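Local coordinates for protein BPH (Thiobacillus denitrificans, PDB 5OVS) that assembles into a tetradecameric double ring and, as a bacterial homologue of the proteasome, probably hydrolyses proteins inside its inner cavity, at residues 58-63 with 90-95; 75-80 with 126-131; 137-142 with 174-179. All blocks are in the same frame, centred on the assembly; numbering follows the deposited sequence.

Contact 1: residues 58-63 with 90-95; sequences LADYFA and EHYYLQ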
loop_
_atom_site.group_PDB
_atom_site.type_symbol
_atom_site.label_atom_id
_atom_site.label_comp_id
_atom_site.label_asym_id
_atom_site.label_seq_id
_atom_site.Cartn_x
_atom_site.Cartn_y
_atom_site.Cartn_z
ATOM N N LEU K 58 2.579 36.302 11.866
ATOM C CA LEU K 58 1.440 37.237 11.846
ATOM C C LEU K 58 1.806 38.674 12.186
ATOM O O LEU K 58 1.341 39.586 11.522
ATOM C CB LEU K 58 0.302 36.749 12.743
ATOM C CG LEU K 58 -0.440 35.452 12.368
ATOM C CD1 LEU K 58 -1.915 35.594 12.719
ATOM C CD2 LEU K 58 -0.319 35.067 10.902
ATOM N N ALA K 59 2.645 38.860 13.204
ATOM C CA ALA K 59 3.166 40.181 13.580
ATOM C C ALA K 59 3.953 40.826 12.444
ATOM O O ALA K 59 3.733 41.981 12.107
ATOM C CB ALA K 59 4.031 40.069 14.822
ATOM N N ASP K 60 4.872 40.065 11.864
ATOM C CA ASP K 60 5.604 40.461 10.657
ATOM C C ASP K 60 4.628 40.888 9.563
ATOM O O ASP K 60 4.690 42.009 9.044
ATOM C CB ASP K 60 6.451 39.285 10.172
ATOM C CG ASP K 60 7.455 39.669 9.121
ATOM O OD1 ASP K 60 8.545 40.144 9.494
ATOM O OD2 ASP K 60 7.187 39.453 7.926
ATOM N N TYR K 61 3.701 40.001 9.232
ATOM C CA TYR K 61 2.732 40.283 8.185
ATOM C C TYR K 61 1.965 41.588 8.436
ATOM O O TYR K 61 1.888 42.447 7.555
ATOM C CB TYR K 61 1.754 39.120 8.028
ATOM C CG TYR K 61 0.716 39.374 6.963
ATOM C CD1 TYR K 61 1.059 39.357 5.611
ATOM C CD2 TYR K 61 -0.608 39.649 7.305
ATOM C CE1 TYR K 61 0.108 39.599 4.630
ATOM C CE2 TYR K 61 -1.564 39.891 6.336
ATOM C CZ TYR K 61 -1.206 39.866 5.000
ATOM O OH TYR K 61 -2.161 40.103 4.038
ATOM N N PHE K 62 1.406 41.731 9.635
ATOM C CA PHE K 62 0.543 42.875 9.940
ATOM C C PHE K 62 1.336 44.164 10.092
ATOM O O PHE K 62 0.825 45.241 9.780
ATOM C CB PHE K 62 -0.338 42.603 11.172
ATOM C CG PHE K 62 -1.435 41.589 10.925
ATOM C CD1 PHE K 62 -2.363 41.774 9.901
ATOM C CD2 PHE K 62 -1.548 40.447 11.718
ATOM C CE1 PHE K 62 -3.373 40.842 9.675
ATOM C CE2 PHE K 62 -2.553 39.514 11.492
ATOM C CZ PHE K 62 -3.467 39.714 10.473
ATOM N N ALA K 63 2.582 44.057 10.552
ATOM C CA ALA K 63 3.498 45.200 10.584
ATOM C C ALA K 63 3.831 45.696 9.171
ATOM O O ALA K 63 3.978 46.907 8.949
ATOM C CB ALA K 63 4.772 44.847 11.333
ATOM N N GLU K 90 2.716 32.212 -0.091
ATOM C CA GLU K 90 3.668 32.880 -0.968
ATOM C C GLU K 90 4.970 33.303 -0.295
ATOM O O GLU K 90 6.021 33.174 -0.895
ATOM C CB GLU K 90 3.027 34.101 -1.618
ATOM C CG GLU K 90 3.852 34.643 -2.779
ATOM C CD GLU K 90 3.404 36.013 -3.235
ATOM O OE1 GLU K 90 2.350 36.489 -2.754
ATOM O OE2 GLU K 90 4.116 36.611 -4.076
ATOM N N HIS K 91 4.907 33.820 0.929
ATOM C CA HIS K 91 6.094 34.373 1.592
ATOM C C HIS K 91 6.579 33.615 2.811
ATOM O O HIS K 91 7.720 33.792 3.196
ATOM C CB HIS K 91 5.846 35.823 2.010
ATOM C CG HIS K 91 5.345 36.690 0.898
ATOM N ND1 HIS K 91 6.158 37.134 -0.124
ATOM C CD2 HIS K 91 4.111 37.186 0.641
ATOM C CE1 HIS K 91 5.448 37.869 -0.962
ATOM N NE2 HIS K 91 4.202 37.918 -0.520
ATOM N N TYR K 92 5.735 32.800 3.436
ATOM C CA TYR K 92 6.078 32.199 4.732
ATOM C C TYR K 92 6.078 30.661 4.741
ATOM O O TYR K 92 6.146 30.042 5.808
ATOM C CB TYR K 92 5.157 32.735 5.840
ATOM C CG TYR K 92 5.171 34.247 6.008
ATOM C CD1 TYR K 92 6.167 34.879 6.740
ATOM C CD2 TYR K 92 4.169 35.036 5.451
ATOM C CE1 TYR K 92 6.174 36.259 6.896
ATOM C CE2 TYR K 92 4.161 36.411 5.609
ATOM C CZ TYR K 92 5.162 37.017 6.327
ATOM O OH TYR K 92 5.144 38.380 6.474
ATOM N N TYR K 93 6.019 30.061 3.555
ATOM C CA TYR K 93 6.295 28.632 3.381
ATOM C C TYR K 93 5.301 27.700 4.085
ATOM O O TYR K 93 5.676 26.668 4.646
ATOM C CB TYR K 93 7.744 28.333 3.788
ATOM C CG TYR K 93 8.721 29.285 3.125
ATOM C CD1 TYR K 93 9.001 29.185 1.753
ATOM C CD2 TYR K 93 9.344 30.295 3.849
ATOM C CE1 TYR K 93 9.879 30.060 1.128
ATOM C CE2 TYR K 93 10.225 31.176 3.231
ATOM C CZ TYR K 93 10.486 31.053 1.870
ATOM O OH TYR K 93 11.355 31.924 1.250
ATOM N N LEU K 94 4.026 28.079 4.023
ATOM C CA LEU K 94 2.927 27.251 4.498
ATOM C C LEU K 94 2.762 26.047 3.583
ATOM O O LEU K 94 2.958 26.168 2.379
ATOM C CB LEU K 94 1.640 28.070 4.468
ATOM C CG LEU K 94 0.406 27.410 5.077
ATOM C CD1 LEU K 94 0.476 27.509 6.591
ATOM C CD2 LEU K 94 -0.854 28.072 4.564
ATOM N N GLN K 95 2.383 24.897 4.141
ATOM C CA GLN K 95 2.099 23.700 3.327
ATOM C C GLN K 95 0.607 23.405 3.166
ATOM O O GLN K 95 -0.149 23.443 4.136
ATOM C CB GLN K 95 2.819 22.495 3.919
ATOM C CG GLN K 95 4.329 22.681 3.933
ATOM C CD GLN K 95 5.095 21.381 3.825
ATOM O OE1 GLN K 95 4.939 20.476 4.650
ATOM N NE2 GLN K 95 5.943 21.284 2.812
#
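Tyr-92 reaches across to helix 54-64 and donates its phenol OH to OD2 of Asp-60 at 2.7 Å, the one hydrogen bond between residues 58-63 and 90-95. The carboxylate oxygen lies at the rim of the ring, in the ring plane, and accepts with its anti lone pair, the one turned away from OD1. Carboxylate and ring planes stand 86° apart, so the two flat groups meet almost at right angles instead of stacking. Asp-60 can do this because its CG is anti to the backbone N (chi1 -168°), which carries OD2 to the phenol.

The closely packed part lies around this oxygen. Tyr-92 OH sits 3.8 Å from CB of Tyr-61 and 3.5 Å from its backbone N, whereas the Tyr-92 ring only grazes that of Tyr-61, obliquely, CE2 of Tyr-92 lying 4.3 Å from CD1 of Tyr-61. Tyrosine suits position 92, which is buried, because its polar end is satisfied by an acid. Behind Tyr-92, CB of His-91 rests 3.9 Å above one ring face, toward the rim.

The contact opens toward solvent past Asp-60 and Tyr-61, both partly exposed, as fits a carboxylate and a phenol near the surface, and the chain about Glu-90 and His-91 is exposed. A second subunit also approaches here: its Cys-79 packs on Asp-60, and its Asn-82 bonds to the carbonyl O of His-91.

Within the chain, the Tyr-61 side chain packs on Thr-83, Leu-84 and Ala-87 of helix 74-91, and Tyr-92 touches Ile-57. The contact thus ties the two helices together where helix 74-91 gives way to a loop, while Leu-58 and Phe-62 of helix 54-64 pack onto Ile-39 and Val-41 of strand 38-41.

Contact 2: residues 75-80 with 126-131; sequences ARIFCV and RTVQEF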
loop_
_atom_site.group_PDB
_atom_site.type_symbol
_atom_site.label_atom_id
_atom_site.label_comp_id
_atom_site.label_asym_id
_atom_site.label_seq_id
_atom_site.Cartn_x
_atom_site.Cartn_y
_atom_site.Cartn_z
ATOM N N ALA K 75 -17.371 39.783 7.945
ATOM C CA ALA K 75 -16.980 40.024 6.544
ATOM C C ALA K 75 -15.593 40.659 6.398
ATOM O O ALA K 75 -14.869 40.376 5.432
ATOM C CB ALA K 75 -18.015 40.884 5.837
ATOM N N ARG K 76 -15.222 41.512 7.345
ATOM C CA ARG K 76 -13.901 42.149 7.306
ATOM C C ARG K 76 -12.804 41.188 7.715
ATOM O O ARG K 76 -11.714 41.215 7.162
ATOM C CB ARG K 76 -13.856 43.385 8.202
ATOM C CG ARG K 76 -14.575 44.576 7.609
ATOM C CD ARG K 76 -14.661 45.726 8.605
ATOM N NE ARG K 76 -15.511 46.812 8.123
ATOM C CZ ARG K 76 -15.850 47.883 8.840
ATOM N NH1 ARG K 76 -15.424 48.024 10.095
ATOM N NH2 ARG K 76 -16.632 48.814 8.303
ATOM N N ILE K 77 -13.091 40.350 8.696
ATOM C CA ILE K 77 -12.119 39.367 9.153
ATOM C C ILE K 77 -11.917 38.315 8.074
ATOM O O ILE K 77 -10.792 37.907 7.801
ATOM C CB ILE K 77 -12.545 38.704 10.485
ATOM C CG1 ILE K 77 -12.555 39.748 11.611
ATOM C CG2 ILE K 77 -11.608 37.544 10.846
ATOM C CD1 ILE K 77 -13.362 39.336 12.822
ATOM N N PHE K 78 -12.995 37.880 7.441
ATOM C CA PHE K 78 -12.851 36.882 6.392
ATOM C C PHE K 78 -11.948 37.371 5.258
ATOM O O PHE K 78 -11.089 36.651 4.763
ATOM C CB PHE K 78 -14.193 36.484 5.797
ATOM C CG PHE K 78 -14.038 35.646 4.582
ATOM C CD1 PHE K 78 -13.557 34.350 4.698
ATOM C CD2 PHE K 78 -14.261 36.173 3.328
ATOM C CE1 PHE K 78 -13.351 33.570 3.580
ATOM C CE2 PHE K 78 -14.058 35.402 2.203
ATOM C CZ PHE K 78 -13.601 34.097 2.328
ATOM N N CYS K 79 -12.178 38.604 4.849
ATOM C CA CYS K 79 -11.434 39.235 3.786
ATOM C C CYS K 79 -9.938 39.337 4.103
ATOM O O CYS K 79 -9.078 39.051 3.255
ATOM C CB CYS K 79 -12.039 40.621 3.575
ATOM S SG CYS K 79 -11.277 41.572 2.278
ATOM N N VAL K 80 -9.625 39.743 5.326
ATOM C CA VAL K 80 -8.232 39.817 5.797
ATOM C C VAL K 80 -7.585 38.419 5.839
ATOM O O VAL K 80 -6.476 38.215 5.314
ATOM C CB VAL K 80 -8.170 40.474 7.194
ATOM C CG1 VAL K 80 -6.810 40.289 7.844
ATOM C CG2 VAL K 80 -8.505 41.956 7.092
ATOM N N ARG K 126 -10.611 29.162 7.465
ATOM C CA ARG K 126 -11.133 30.532 7.333
ATOM C C ARG K 126 -12.627 30.687 7.667
ATOM O O ARG K 126 -13.304 31.599 7.180
ATOM C CB ARG K 126 -10.737 31.142 5.986
ATOM C CG ARG K 126 -9.245 31.478 5.979
ATOM C CD ARG K 126 -8.646 31.652 4.593
ATOM N NE ARG K 126 -8.997 30.576 3.673
ATOM C CZ ARG K 126 -8.529 29.330 3.741
ATOM N NH1 ARG K 126 -7.685 28.954 4.699
ATOM N NH2 ARG K 126 -8.921 28.437 2.843
ATOM N N THR K 127 -13.099 29.810 8.543
ATOM C CA THR K 127 -14.431 29.884 9.091
ATOM C C THR K 127 -14.473 30.978 10.126
ATOM O O THR K 127 -14.027 30.766 11.246
ATOM C CB THR K 127 -14.781 28.572 9.828
ATOM O OG1 THR K 127 -14.453 27.459 8.994
ATOM C CG2 THR K 127 -16.251 28.539 10.218
ATOM N N VAL K 128 -15.002 32.136 9.757
ATOM C CA VAL K 128 -15.081 33.273 10.666
ATOM C C VAL K 128 -16.395 33.265 11.418
ATOM O O VAL K 128 -17.455 33.136 10.816
ATOM C CB VAL K 128 -14.995 34.627 9.927
ATOM C CG1 VAL K 128 -14.987 35.769 10.929
ATOM C CG2 VAL K 128 -13.782 34.673 9.022
ATOM N N GLN K 129 -16.321 33.472 12.727
ATOM C CA GLN K 129 -17.495 33.418 13.585
ATOM C C GLN K 129 -17.488 34.580 14.559
ATOM O O GLN K 129 -16.430 34.990 15.013
ATOM C CB GLN K 129 -17.537 32.062 14.330
ATOM C CG GLN K 129 -17.570 30.892 13.365
ATOM C CD GLN K 129 -17.813 29.543 14.026
ATOM O OE1 GLN K 129 -16.978 29.028 14.784
ATOM N NE2 GLN K 129 -18.949 28.945 13.711
ATOM N N GLU K 130 -18.661 35.128 14.855
ATOM C CA GLU K 130 -18.798 36.048 15.985
ATOM C C GLU K 130 -19.425 35.269 17.104
ATOM O O GLU K 130 -20.402 34.555 16.883
ATOM C CB GLU K 130 -19.670 37.268 15.669
ATOM C CG GLU K 130 -19.739 38.232 16.844
ATOM C CD GLU K 130 -20.446 39.536 16.545
ATOM O OE1 GLU K 130 -21.052 39.683 15.463
ATOM O OE2 GLU K 130 -20.401 40.422 17.416
ATOM N N PHE K 131 -18.870 35.403 18.305
ATOM C CA PHE K 131 -19.359 34.644 19.445
ATOM C C PHE K 131 -20.220 35.508 20.336
ATOM O O PHE K 131 -20.002 36.708 20.446
ATOM C CB PHE K 131 -18.190 34.034 20.213
ATOM C CG PHE K 131 -17.386 33.081 19.391
ATOM C CD1 PHE K 131 -17.960 31.911 18.920
ATOM C CD2 PHE K 131 -16.059 33.358 19.065
ATOM C CE1 PHE K 131 -17.234 31.033 18.137
ATOM C CE2 PHE K 131 -15.324 32.474 18.288
ATOM C CZ PHE K 131 -15.913 31.313 17.822
#
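Val-128 sets its two methyl groups against consecutive residues of helix 74-91, joining that helix to strand 128-131, outermost within the chain in the five-stranded antiparallel sheet. This is helix-on-sheet packing in the four-layered alpha-beta-beta-alpha sandwich of the proteasome-type N-terminal nucleophile hydrolases. CG1 of Val-128 meets CG2 of Ile-77 at 3.8 Å. The other branch, CG2, comes within 3.6 Å of CA of Phe-78, so it lies against the helix backbone as well as the side chain. With CG1 anti to the backbone N (chi1 -176°), the valine turns CG1 toward Ile-77 and CG2 mainly toward Phe-78. Branched, short side chains suit Ile-77 and Val-128: they let helix and strand come close, CA of Phe-78 and CA of Val-128 being 6.0 Å apart, without a polar group to satisfy, and no hydrogen bond crosses the contact.

Phe-78 presents a ring edge to the strand side. Its CD1 lies 3.7 Å from the carbonyl O of Arg-126, near the ring plane, and CE1 stands 4.3 Å from CB of the same residue. Phenylalanine suits this place, as the edge of its flat ring can meet both a carbonyl and an apolar CB.

Farther out, Ile-77 continues onto Phe-120 and Val-122 of strand 118-122 and Ile-113 of strand 111-115, and Val-128 also touches Val-74. The guanidinium of buried Arg-126 is held by Glu-105 O through NH2 and by Ser-107 OG through NH1. A third subunit reaches this edge: Ile-57 of that subunit packs on Phe-78, and its Asn-34 accepts from the backbone N of Glu-130 through OD1 while donating to the carbonyl O of Val-128 through ND2.

Contact 3: residues 137-142 with 174-179; sequences YGSGSP and HDESGL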
loop_
_atom_site.group_PDB
_atom_site.type_symbol
_atom_site.label_atom_id
_atom_site.label_comp_id
_atom_site.label_asym_id
_atom_site.label_seq_id
_atom_site.Cartn_x
_atom_site.Cartn_y
_atom_site.Cartn_z
ATOM N N TYR K 137 -10.145 27.783 21.420
ATOM C CA TYR K 137 -9.475 27.009 20.362
ATOM C C TYR K 137 -8.186 26.454 20.921
ATOM O O TYR K 137 -7.757 26.816 22.030
ATOM C CB TYR K 137 -9.135 27.879 19.147
ATOM C CG TYR K 137 -10.248 28.111 18.136
ATOM C CD1 TYR K 137 -11.051 27.064 17.685
ATOM C CD2 TYR K 137 -10.464 29.398 17.596
ATOM C CE1 TYR K 137 -12.054 27.284 16.752
ATOM C CE2 TYR K 137 -11.469 29.632 16.671
ATOM C CZ TYR K 137 -12.260 28.578 16.254
ATOM O OH TYR K 137 -13.254 28.814 15.330
ATOM N N GLY K 138 -7.570 25.584 20.131
ATOM C CA GLY K 138 -6.420 24.806 20.561
ATOM C C GLY K 138 -6.837 23.406 20.997
ATOM O O GLY K 138 -8.016 23.113 21.165
ATOM N N SER K 139 -5.851 22.538 21.181
ATOM C CA SER K 139 -6.086 21.174 21.657
ATOM C C SER K 139 -6.758 21.165 23.031
ATOM O O SER K 139 -7.413 20.188 23.392
ATOM C CB SER K 139 -4.756 20.407 21.719
ATOM O OG SER K 139 -3.804 21.074 22.562
ATOM N N GLY K 140 -6.601 22.248 23.797
ATOM C CA GLY K 140 -7.267 22.371 25.094
ATOM C C GLY K 140 -8.676 22.955 25.141
ATOM O O GLY K 140 -9.204 23.147 26.229
ATOM N N SER K 141 -9.293 23.226 23.986
ATOM C CA SER K 141 -10.643 23.830 23.944
ATOM C C SER K 141 -11.722 23.092 24.706
ATOM O O SER K 141 -12.473 23.730 25.441
ATOM C CB SER K 141 -11.135 24.075 22.520
ATOM O OG SER K 141 -10.493 23.226 21.611
ATOM N N PRO K 142 -11.811 21.754 24.537
ATOM C CA PRO K 142 -12.952 21.084 25.145
ATOM C C PRO K 142 -12.961 21.243 26.647
ATOM O O PRO K 142 -13.998 21.545 27.230
ATOM C CB PRO K 142 -12.794 19.623 24.707
ATOM C CG PRO K 142 -11.412 19.471 24.221
ATOM C CD PRO K 142 -10.915 20.818 23.829
ATOM N N HIS K 174 -4.507 18.676 30.257
ATOM C CA HIS K 174 -3.935 18.390 28.939
ATOM C C HIS K 174 -2.466 18.765 28.731
ATOM O O HIS K 174 -2.047 19.907 28.975
ATOM C CB HIS K 174 -4.773 19.040 27.851
ATOM C CG HIS K 174 -4.561 18.430 26.508
ATOM N ND1 HIS K 174 -3.797 19.030 25.536
ATOM C CD2 HIS K 174 -4.971 17.247 25.994
ATOM C CE1 HIS K 174 -3.763 18.254 24.468
ATOM N NE2 HIS K 174 -4.463 17.163 24.725
ATOM N N ASP K 175 -1.702 17.818 28.190
ATOM C CA ASP K 175 -0.243 17.947 28.168
ATOM C C ASP K 175 0.312 19.008 27.196
ATOM O O ASP K 175 1.515 19.298 27.222
ATOM C CB ASP K 175 0.428 16.582 27.947
ATOM C CG ASP K 175 0.127 15.974 26.584
ATOM O OD1 ASP K 175 -0.277 16.712 25.665
ATOM O OD2 ASP K 175 0.311 14.728 26.437
ATOM N N GLU K 176 -0.544 19.576 26.352
ATOM C CA GLU K 176 -0.121 20.623 25.431
ATOM C C GLU K 176 -0.404 22.043 25.944
ATOM O O GLU K 176 -0.124 23.007 25.254
ATOM C CB GLU K 176 -0.770 20.404 24.051
ATOM C CG GLU K 176 -0.395 19.069 23.421
ATOM C CD GLU K 176 -0.863 18.904 21.984
ATOM O OE1 GLU K 176 -1.806 19.595 21.551
ATOM O OE2 GLU K 176 -0.283 18.067 21.265
ATOM N N SER K 177 -0.944 22.174 27.153
ATOM C CA SER K 177 -1.245 23.486 27.733
ATOM C C SER K 177 -0.575 23.620 29.095
ATOM O O SER K 177 -0.512 22.645 29.844
ATOM C CB SER K 177 -2.763 23.646 27.885
ATOM O OG SER K 177 -3.417 23.742 26.626
ATOM N N GLY K 178 -0.088 24.820 29.432
ATOM C CA GLY K 178 0.601 25.032 30.713
ATOM C C GLY K 178 0.531 26.441 31.267
ATOM O O GLY K 178 0.450 27.410 30.513
ATOM N N LEU K 179 0.568 26.539 32.597
ATOM C CA LEU K 179 0.569 27.824 33.305
ATOM C C LEU K 179 1.948 28.463 33.211
ATOM O O LEU K 179 2.932 27.756 33.065
ATOM C CB LEU K 179 0.203 27.626 34.784
ATOM C CG LEU K 179 -1.189 27.058 35.099
ATOM C CD1 LEU K 179 -1.361 26.885 36.604
ATOM C CD2 LEU K 179 -2.305 27.932 34.539
HETATM O O HOH W 1 -3.741 21.754 25.069
#
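Ser-139 and Glu-176 face each other through a short bond: OG of Ser-139 donates to OE1 of Glu-176 at 2.7 Å, and OE1 accepts with its anti lone pair. Ser-139 holds OG between its backbone N and carbonyl carbon (chi1 57°), which turns the hydroxyl to the facing turn. The glutamate, extended beyond CG, reaches in from the other side.

The His-174 imidazole lies beside this pair. The carbonyl O of Ser-139 sits 4.2 Å above the centre of one ring face, OD1 of Asp-175 lies over the opposite face, and OE1 of Glu-176 lies at the ring edge, in plane. One water completes the join: it donates to Ser-139 OG at 2.6 Å and also bonds ND1 of His-174 at 2.8 Å and OG of Ser-177 at 2.5 Å. Small hydroxyl residues suit a site where several polar groups converge, and Gly-140, with no side chain, lets Ser-177 OG lie 4.4 Å from its CA.

Two type I turns present these groups, Gly-138 to Ser-141 before helix 141-151 and His-174 to Ser-177. Ser-177 OG also bonds Thr-2 OG1, while Ser-139 OG makes a weak bond to Thr-1 N. The backbones of Gly-140 and Glu-176 both hydrogen-bond to Thr-1, so the two turns hold the chain's first residue, consistent with the N-terminal threonine active site of proteasome-type hydrolases.

How the contacts relate
Contacts 1 and 2 share helix 74-91, using its end and its beginning, and their centres lie 18 Å apart. They touch where CE1 of Phe-62 meets CG1 of Val-80 at 3.9 Å, so both belong to one helical layer and the sheet beneath it. Contact 3 is on the opposite side of the chain's centre from contact 2, about 23 Å away between centres, with a light touch between OE1 of Gln-129 and OH of Tyr-137 at 3.8 Å. Contact 1 does not touch contact 3; their centres are 24 Å apart and nearest atoms about 12 Å apart. Only contact 3 borders the presumed catalytic Thr-1; all three also meet neighbouring subunits.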